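Long-range contact in NTD biosynthesis operon protein NtdA (Bacillus subtilis subsp. subtilis, PDB 4K2M), which catalyses the reversible, pyridoxal phosphate-dependent transamination that turns 3-dehydro-glucose 6-phosphate into kanosamine 6-phosphate, with glutamate as amino donor: residues 36-44 / 306-317. Residues are numbered along the deposited sequence; the frame is centred on the assembly and turned at random.
Sequences DSIVNERWK and LERMKYLSLNNF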
ATOM      1  N   ASP A  36      23.985 -20.047  -5.346  1.00 29.24           N
ATOM      2  CA  ASP A  36      24.372 -18.726  -4.882  1.00 32.19           C
ATOM      3  C   ASP A  36      23.216 -17.759  -5.083  1.00 39.88           C
ATOM      4  O   ASP A  36      23.212 -16.964  -6.024  1.00 36.61           O
ATOM      5  CB  ASP A  36      25.627 -18.233  -5.610  1.00 39.79           C
ATOM      6  CG  ASP A  36      26.173 -16.944  -5.019  1.00 55.32           C
ATOM      7  OD1 ASP A  36      25.743 -16.583  -3.902  1.00 47.23           O
ATOM      8  OD2 ASP A  36      27.032 -16.301  -5.662  1.00 45.60           O
ATOM      9  N   SER A  37      22.230 -17.843  -4.193  1.00 25.49           N
ATOM     10  CA  SER A  37      21.091 -16.937  -4.210  1.00 24.03           C
ATOM     11  C   SER A  37      20.853 -16.395  -2.800  1.00 23.48           C
ATOM     12  O   SER A  37      21.133 -17.061  -1.806  1.00 21.87           O
ATOM     13  CB  SER A  37      19.840 -17.648  -4.728  1.00 28.87           C
ATOM     14  OG  SER A  37      18.714 -16.783  -4.676  1.00 37.13           O
ATOM     15  N   ILE A  38      20.328 -15.180  -2.717  1.00 19.85           N
ATOM     16  CA  ILE A  38      19.984 -14.584  -1.439  1.00 21.07           C
ATOM     17  C   ILE A  38      19.050 -15.500  -0.633  1.00 12.41           C
ATOM     18  O   ILE A  38      19.134 -15.541   0.599  1.00 14.30           O
ATOM     19  CB  ILE A  38      19.313 -13.214  -1.689  1.00 23.98           C
ATOM     20  CG1 ILE A  38      18.888 -12.541  -0.393  1.00 28.78           C
ATOM     21  CG2 ILE A  38      18.111 -13.388  -2.590  1.00 27.78           C
ATOM     22  CD1 ILE A  38      18.297 -11.157  -0.642  1.00 35.57           C
ATOM     23  N   VAL A  39      18.180 -16.233  -1.325  1.00 17.30           N
ATOM     24  CA  VAL A  39      17.153 -17.041  -0.652  1.00 20.13           C
ATOM     25  C   VAL A  39      17.761 -18.171   0.157  1.00 20.64           C
ATOM     26  O   VAL A  39      17.099 -18.742   1.026  1.00 16.55           O
ATOM     27  CB  VAL A  39      16.086 -17.617  -1.616  1.00 21.18           C
ATOM     28  CG1 VAL A  39      15.334 -16.500  -2.305  1.00 16.96           C
ATOM     29  CG2 VAL A  39      16.706 -18.584  -2.653  1.00 17.66           C
ATOM     30  N   ASN A  40      19.024 -18.487  -0.138  1.00 19.50           N
ATOM     31  CA  ASN A  40      19.715 -19.595   0.510  1.00 17.83           C
ATOM     32  C   ASN A  40      20.666 -19.139   1.604  1.00 21.07           C
ATOM     33  O   ASN A  40      21.406 -19.945   2.174  1.00 19.40           O
ATOM     34  CB  ASN A  40      20.506 -20.398  -0.527  1.00 16.47           C
ATOM     35  CG  ASN A  40      19.635 -21.275  -1.402  1.00 20.68           C
ATOM     36  OD1 ASN A  40      18.520 -21.657  -1.031  1.00 20.54           O
ATOM     37  ND2 ASN A  40      20.155 -21.623  -2.577  1.00 25.45           N
ATOM     38  N   GLU A  41      20.660 -17.850   1.924  1.00 17.12           N
ATOM     39  CA  GLU A  41      21.676 -17.321   2.832  1.00 20.57           C
ATOM     40  C   GLU A  41      21.707 -18.020   4.194  1.00 25.95           C
ATOM     41  O   GLU A  41      22.784 -18.319   4.727  1.00 24.57           O
ATOM     42  CB  GLU A  41      21.545 -15.801   2.986  1.00 25.02           C
ATOM     43  CG  GLU A  41      22.119 -15.018   1.807  1.00 43.34           C
ATOM     44  CD  GLU A  41      23.625 -15.186   1.678  1.00 64.25           C
ATOM     45  OE1 GLU A  41      24.106 -15.428   0.549  1.00 64.84           O
ATOM     46  OE2 GLU A  41      24.328 -15.071   2.706  1.00 70.58           O
ATOM     47  N   ARG A  42      20.533 -18.304   4.750  0.54 21.55           N
ATOM     48  CA  ARG A  42      20.474 -18.923   6.070  0.54 24.55           C
ATOM     49  C   ARG A  42      20.854 -20.404   6.050  0.54 26.77           C
ATOM     50  O   ARG A  42      21.160 -20.979   7.089  0.54 35.45           O
ATOM     51  CB  ARG A  42      19.109 -18.685   6.729  0.54 24.76           C
ATOM     52  CG  ARG A  42      18.883 -17.226   7.132  0.54 29.26           C
ATOM     53  CD  ARG A  42      19.893 -16.799   8.199  0.54 33.83           C
ATOM     54  NE  ARG A  42      20.016 -15.346   8.342  0.54 40.37           N
ATOM     55  CZ  ARG A  42      20.912 -14.601   7.698  0.54 34.09           C
ATOM     56  NH1 ARG A  42      21.765 -15.166   6.852  0.54 35.97           N
ATOM     57  NH2 ARG A  42      20.955 -13.287   7.898  0.54 28.22           N
ATOM     58  N   TRP A  43      20.862 -21.012   4.866  1.00 24.41           N
ATOM     59  CA  TRP A  43      21.307 -22.405   4.721  1.00 15.48           C
ATOM     60  C   TRP A  43      22.824 -22.503   4.907  1.00 34.98           C
ATOM     61  O   TRP A  43      23.335 -23.491   5.444  1.00 31.13           O
ATOM     62  CB  TRP A  43      20.956 -22.955   3.339  1.00 25.87           C
ATOM     63  CG  TRP A  43      19.653 -23.700   3.210  1.00 21.77           C
ATOM     64  CD1 TRP A  43      18.719 -23.534   2.223  1.00 17.07           C
ATOM     65  CD2 TRP A  43      19.168 -24.763   4.048  1.00 18.13           C
ATOM     66  NE1 TRP A  43      17.681 -24.426   2.398  1.00 15.11           N
ATOM     67  CE2 TRP A  43      17.929 -25.187   3.513  1.00 18.01           C
ATOM     68  CE3 TRP A  43      19.665 -25.405   5.192  1.00 20.93           C
ATOM     69  CZ2 TRP A  43      17.172 -26.209   4.086  1.00 14.45           C
ATOM     70  CZ3 TRP A  43      18.917 -26.415   5.769  1.00 23.19           C
ATOM     71  CH2 TRP A  43      17.685 -26.813   5.218  1.00 17.22           C
ATOM     72  N   LYS A  44      23.534 -21.470   4.458  1.00 31.54           N
ATOM     73  CA  LYS A  44      25.004 -21.452   4.459  1.00 33.13           C
ATOM     74  C   LYS A  44      25.642 -21.833   5.792  1.00 33.22           C
ATOM     75  O   LYS A  44      26.529 -22.693   5.847  1.00 35.46           O
ATOM     76  CB  LYS A  44      25.525 -20.078   4.036  1.00 37.44           C
ATOM     77  CG  LYS A  44      25.398 -19.773   2.551  1.00 38.83           C
ATOM     78  CD  LYS A  44      26.002 -18.406   2.252  1.00 55.58           C
ATOM     79  CE  LYS A  44      26.536 -18.316   0.830  1.00 67.15           C
ATOM     80  NZ  LYS A  44      28.014 -18.096   0.815  1.00 60.12           N
ATOM     81  N   LEU A 306      14.580  -7.646   1.298  1.00 14.22           N
ATOM     82  CA  LEU A 306      15.901  -8.152   0.957  1.00 14.22           C
ATOM     83  C   LEU A 306      16.531  -8.821   2.175  1.00 20.51           C
ATOM     84  O   LEU A 306      17.420  -9.658   2.033  1.00 23.55           O
ATOM     85  CB  LEU A 306      16.786  -7.031   0.414  1.00 15.05           C
ATOM     86  CG  LEU A 306      16.375  -6.615  -0.995  1.00 15.86           C
ATOM     87  CD1 LEU A 306      16.960  -5.269  -1.391  1.00 25.42           C
ATOM     88  CD2 LEU A 306      16.791  -7.695  -2.005  1.00 19.42           C
ATOM     89  N   GLU A 307      16.072  -8.461   3.369  1.00 12.73           N
ATOM     90  CA  GLU A 307      16.545  -9.145   4.578  1.00 16.41           C
ATOM     91  C   GLU A 307      15.759 -10.417   4.827  1.00 16.61           C
ATOM     92  O   GLU A 307      16.338 -11.482   5.048  1.00 15.59           O
ATOM     93  CB  GLU A 307      16.435  -8.248   5.811  1.00 19.31           C
ATOM     94  CG  GLU A 307      17.375  -7.067   5.821  1.00 24.31           C
ATOM     95  CD  GLU A 307      18.815  -7.464   5.572  1.00 31.37           C
ATOM     96  OE1 GLU A 307      19.282  -8.454   6.180  1.00 25.13           O
ATOM     97  OE2 GLU A 307      19.472  -6.798   4.743  1.00 30.97           O
ATOM     98  N   ARG A 308      14.433 -10.324   4.797  1.00 16.03           N
ATOM     99  CA  ARG A 308      13.624 -11.479   5.172  1.00 14.53           C
ATOM    100  C   ARG A 308      13.747 -12.599   4.160  1.00 14.65           C
ATOM    101  O   ARG A 308      13.551 -13.761   4.503  1.00 16.41           O
ATOM    102  CB  ARG A 308      12.148 -11.079   5.404  1.00 11.64           C
ATOM    103  CG  ARG A 308      11.998 -10.072   6.559  1.00 12.77           C
ATOM    104  CD  ARG A 308      10.559  -9.986   7.059  1.00 17.10           C
ATOM    105  NE  ARG A 308      10.210 -11.200   7.790  1.00 15.56           N
ATOM    106  CZ  ARG A 308       8.997 -11.529   8.220  1.00 12.94           C
ATOM    107  NH1 ARG A 308       7.949 -10.732   8.003  1.00 15.10           N
ATOM    108  NH2 ARG A 308       8.845 -12.666   8.896  1.00 15.55           N
ATOM    109  N   MET A 309      14.093 -12.258   2.920  1.00 11.91           N
ATOM    110  CA  MET A 309      14.217 -13.257   1.868  1.00 12.92           C
ATOM    111  C   MET A 309      15.345 -14.225   2.153  1.00 16.45           C
ATOM    112  O   MET A 309      15.352 -15.336   1.618  1.00 16.78           O
ATOM    113  CB  MET A 309      14.455 -12.593   0.505  1.00 18.37           C
ATOM    114  CG  MET A 309      14.073 -13.460  -0.687  1.00 25.95           C
ATOM    115  SD  MET A 309      14.107 -12.512  -2.232  1.00 34.40           S
ATOM    116  CE  MET A 309      14.862 -11.028  -1.589  1.00 17.06           C
ATOM    117  N   LYS A 310      16.297 -13.814   2.988  1.00 15.24           N
ATOM    118  CA  LYS A 310      17.437 -14.671   3.312  1.00 15.12           C
ATOM    119  C   LYS A 310      17.008 -15.934   4.044  1.00 18.43           C
ATOM    120  O   LYS A 310      17.771 -16.903   4.123  1.00 17.61           O
ATOM    121  CB  LYS A 310      18.449 -13.903   4.159  1.00 18.74           C
ATOM    122  CG  LYS A 310      19.009 -12.678   3.457  1.00 15.64           C
ATOM    123  CD  LYS A 310      19.829 -11.842   4.425  1.00 25.82           C
ATOM    124  CE  LYS A 310      20.502 -10.696   3.684  1.00 36.98           C
ATOM    125  NZ  LYS A 310      21.294  -9.842   4.611  1.00 44.00           N
ATOM    126  N   TYR A 311      15.785 -15.918   4.562  1.00 14.46           N
ATOM    127  CA  TYR A 311      15.245 -17.020   5.352  1.00 12.54           C
ATOM    128  C   TYR A 311      14.323 -17.936   4.540  1.00 16.33           C
ATOM    129  O   TYR A 311      13.888 -18.970   5.043  1.00 12.67           O
ATOM    130  CB  TYR A 311      14.487 -16.469   6.583  1.00 15.26           C
ATOM    131  CG  TYR A 311      15.370 -15.714   7.557  1.00 16.90           C
ATOM    132  CD1 TYR A 311      15.792 -16.296   8.749  1.00 24.65           C
ATOM    133  CD2 TYR A 311      15.785 -14.418   7.277  1.00 17.96           C
ATOM    134  CE1 TYR A 311      16.619 -15.592   9.639  1.00 22.06           C
ATOM    135  CE2 TYR A 311      16.607 -13.712   8.156  1.00 17.58           C
ATOM    136  CZ  TYR A 311      17.019 -14.302   9.325  1.00 24.33           C
ATOM    137  OH  TYR A 311      17.832 -13.562  10.163  1.00 24.16           O
ATOM    138  N   LEU A 312      14.041 -17.582   3.286  1.00 13.50           N
ATOM    139  CA  LEU A 312      12.997 -18.273   2.511  1.00 12.86           C
ATOM    140  C   LEU A 312      13.245 -19.758   2.208  1.00 12.84           C
ATOM    141  O   LEU A 312      12.375 -20.597   2.442  1.00 13.08           O
ATOM    142  CB  LEU A 312      12.680 -17.511   1.213  1.00 13.32           C
ATOM    143  CG  LEU A 312      11.655 -18.140   0.270  1.00 17.27           C
ATOM    144  CD1 LEU A 312      10.323 -18.369   1.000  1.00 19.45           C
ATOM    145  CD2 LEU A 312      11.462 -17.251  -0.976  1.00 16.77           C
ATOM    146  N   SER A 313      14.417 -20.100   1.681  1.00 13.25           N
ATOM    147  CA  SER A 313      14.677 -21.510   1.385  1.00 15.91           C
ATOM    148  C   SER A 313      14.600 -22.368   2.639  1.00 13.30           C
ATOM    149  O   SER A 313      13.988 -23.443   2.618  1.00 16.08           O
ATOM    150  CB  SER A 313      16.024 -21.698   0.703  1.00 16.33           C
ATOM    151  OG  SER A 313      15.978 -21.123  -0.587  1.00 18.91           O
ATOM    152  N   LEU A 314      15.212 -21.897   3.723  1.00 11.07           N
ATOM    153  CA  LEU A 314      15.184 -22.649   4.983  1.00 12.71           C
ATOM    154  C   LEU A 314      13.747 -22.780   5.484  1.00 14.84           C
ATOM    155  O   LEU A 314      13.316 -23.854   5.894  1.00 13.00           O
ATOM    156  CB  LEU A 314      16.034 -21.972   6.049  1.00 12.43           C
ATOM    157  CG  LEU A 314      15.865 -22.570   7.452  1.00 24.49           C
ATOM    158  CD1 LEU A 314      16.413 -24.003   7.502  1.00 19.66           C
ATOM    159  CD2 LEU A 314      16.514 -21.700   8.523  1.00 30.01           C
ATOM    160  N   ASN A 315      12.998 -21.688   5.429  1.00 12.61           N
ATOM    161  CA  ASN A 315      11.621 -21.713   5.917  1.00 12.67           C
ATOM    162  C   ASN A 315      10.731 -22.623   5.100  1.00 12.59           C
ATOM    163  O   ASN A 315       9.896 -23.356   5.658  1.00 12.53           O
ATOM    164  CB  ASN A 315      11.032 -20.298   5.989  1.00 12.52           C
ATOM    165  CG  ASN A 315      11.475 -19.542   7.218  1.00 12.12           C
ATOM    166  OD1 ASN A 315      12.018 -20.121   8.175  1.00 15.05           O
ATOM    167  ND2 ASN A 315      11.228 -18.230   7.220  1.00 14.24           N
ATOM    168  N   ASN A 316      10.891 -22.594   3.782  1.00 11.02           N
ATOM    169  CA  ASN A 316      10.091 -23.478   2.941  1.00 10.54           C
ATOM    170  C   ASN A 316      10.472 -24.929   3.207  1.00 11.02           C
ATOM    171  O   ASN A 316       9.605 -25.803   3.230  1.00 10.83           O
ATOM    172  CB  ASN A 316      10.218 -23.130   1.453  1.00 11.61           C
ATOM    173  CG  ASN A 316       9.143 -22.161   0.992  1.00 13.49           C
ATOM    174  OD1 ASN A 316       8.514 -21.485   1.816  1.00 14.20           O
ATOM    175  ND2 ASN A 316       8.911 -22.100  -0.319  1.00 14.55           N
ATOM    176  N   PHE A 317      11.751 -25.187   3.447  1.00 11.48           N
ATOM    177  CA  PHE A 317      12.143 -26.544   3.797  1.00 10.90           C
ATOM    178  C   PHE A 317      11.485 -26.978   5.119  1.00  9.08           C
ATOM    179  O   PHE A 317      10.975 -28.109   5.242  1.00 12.81           O
ATOM    180  CB  PHE A 317      13.665 -26.693   3.902  1.00 10.33           C
ATOM    181  CG  PHE A 317      14.083 -28.087   4.250  1.00 13.81           C
ATOM    182  CD1 PHE A 317      14.178 -29.057   3.261  1.00 15.01           C
ATOM    183  CD2 PHE A 317      14.324 -28.434   5.574  1.00 12.45           C
ATOM    184  CE1 PHE A 317      14.539 -30.356   3.581  1.00 15.37           C
ATOM    185  CE2 PHE A 317      14.683 -29.723   5.909  1.00 14.66           C
ATOM    186  CZ  PHE A 317      14.797 -30.688   4.919  1.00 11.28           C
TER
HETATM  187  O   HOH W   1      17.313 -19.623   3.614  1.00 18.87           O
HETATM  188  O   HOH W   2      15.456 -25.264   0.978  1.00 19.70           O
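The indole of Trp43 meets Leu314 and Phe317 in two different ways: Leu314 CD1 sits over one face, 3.9 Å from the centroid of the six-membered ring, whereas the CZ2-CH2 edge is turned toward Phe317, with Trp43 CZ2 3.5 Å from Phe317 CB. The two rings form an offset edge-to-face pair, with planes at 68°. Water 2 lies in the indole plane, accepting from Trp43 NE1 and donating to Ser313 O. The Tyr311 ring carries Arg42 CG over one face, 3.7 Å from its centroid, a CH-pi contact. In the conformer described, a bend at chi2 (-64°) then takes the Arg42 chain along the ring toward the phenol end, where Asp85 of helix 80-93 forms a salt bridge with Arg42 NH2 and a hydrogen bond with Tyr311 OH.

Between these groups the backbones interlock. Ser313 N donates to Val39 O (3.1 Å), and Arg42 N to Lys310 O (3.2 Å); water 1 bridges those two carbonyls and takes the N-H of Leu314. Ser313 OG, placed beside its own backbone N, gives a 2.6 Å bond to Asn40 OD1. At the other end Ile38 CD1 packs on Met309 CE (3.6 Å).

The contact thus joins the N-terminal domain to the 3-10 turn 309-311 and the adjoining helices of the aminotransferase fold. Each of the two carbonyls receives a backbone N-H and a water, consistent with a polar centre satisfied between apolar and aromatic flanks.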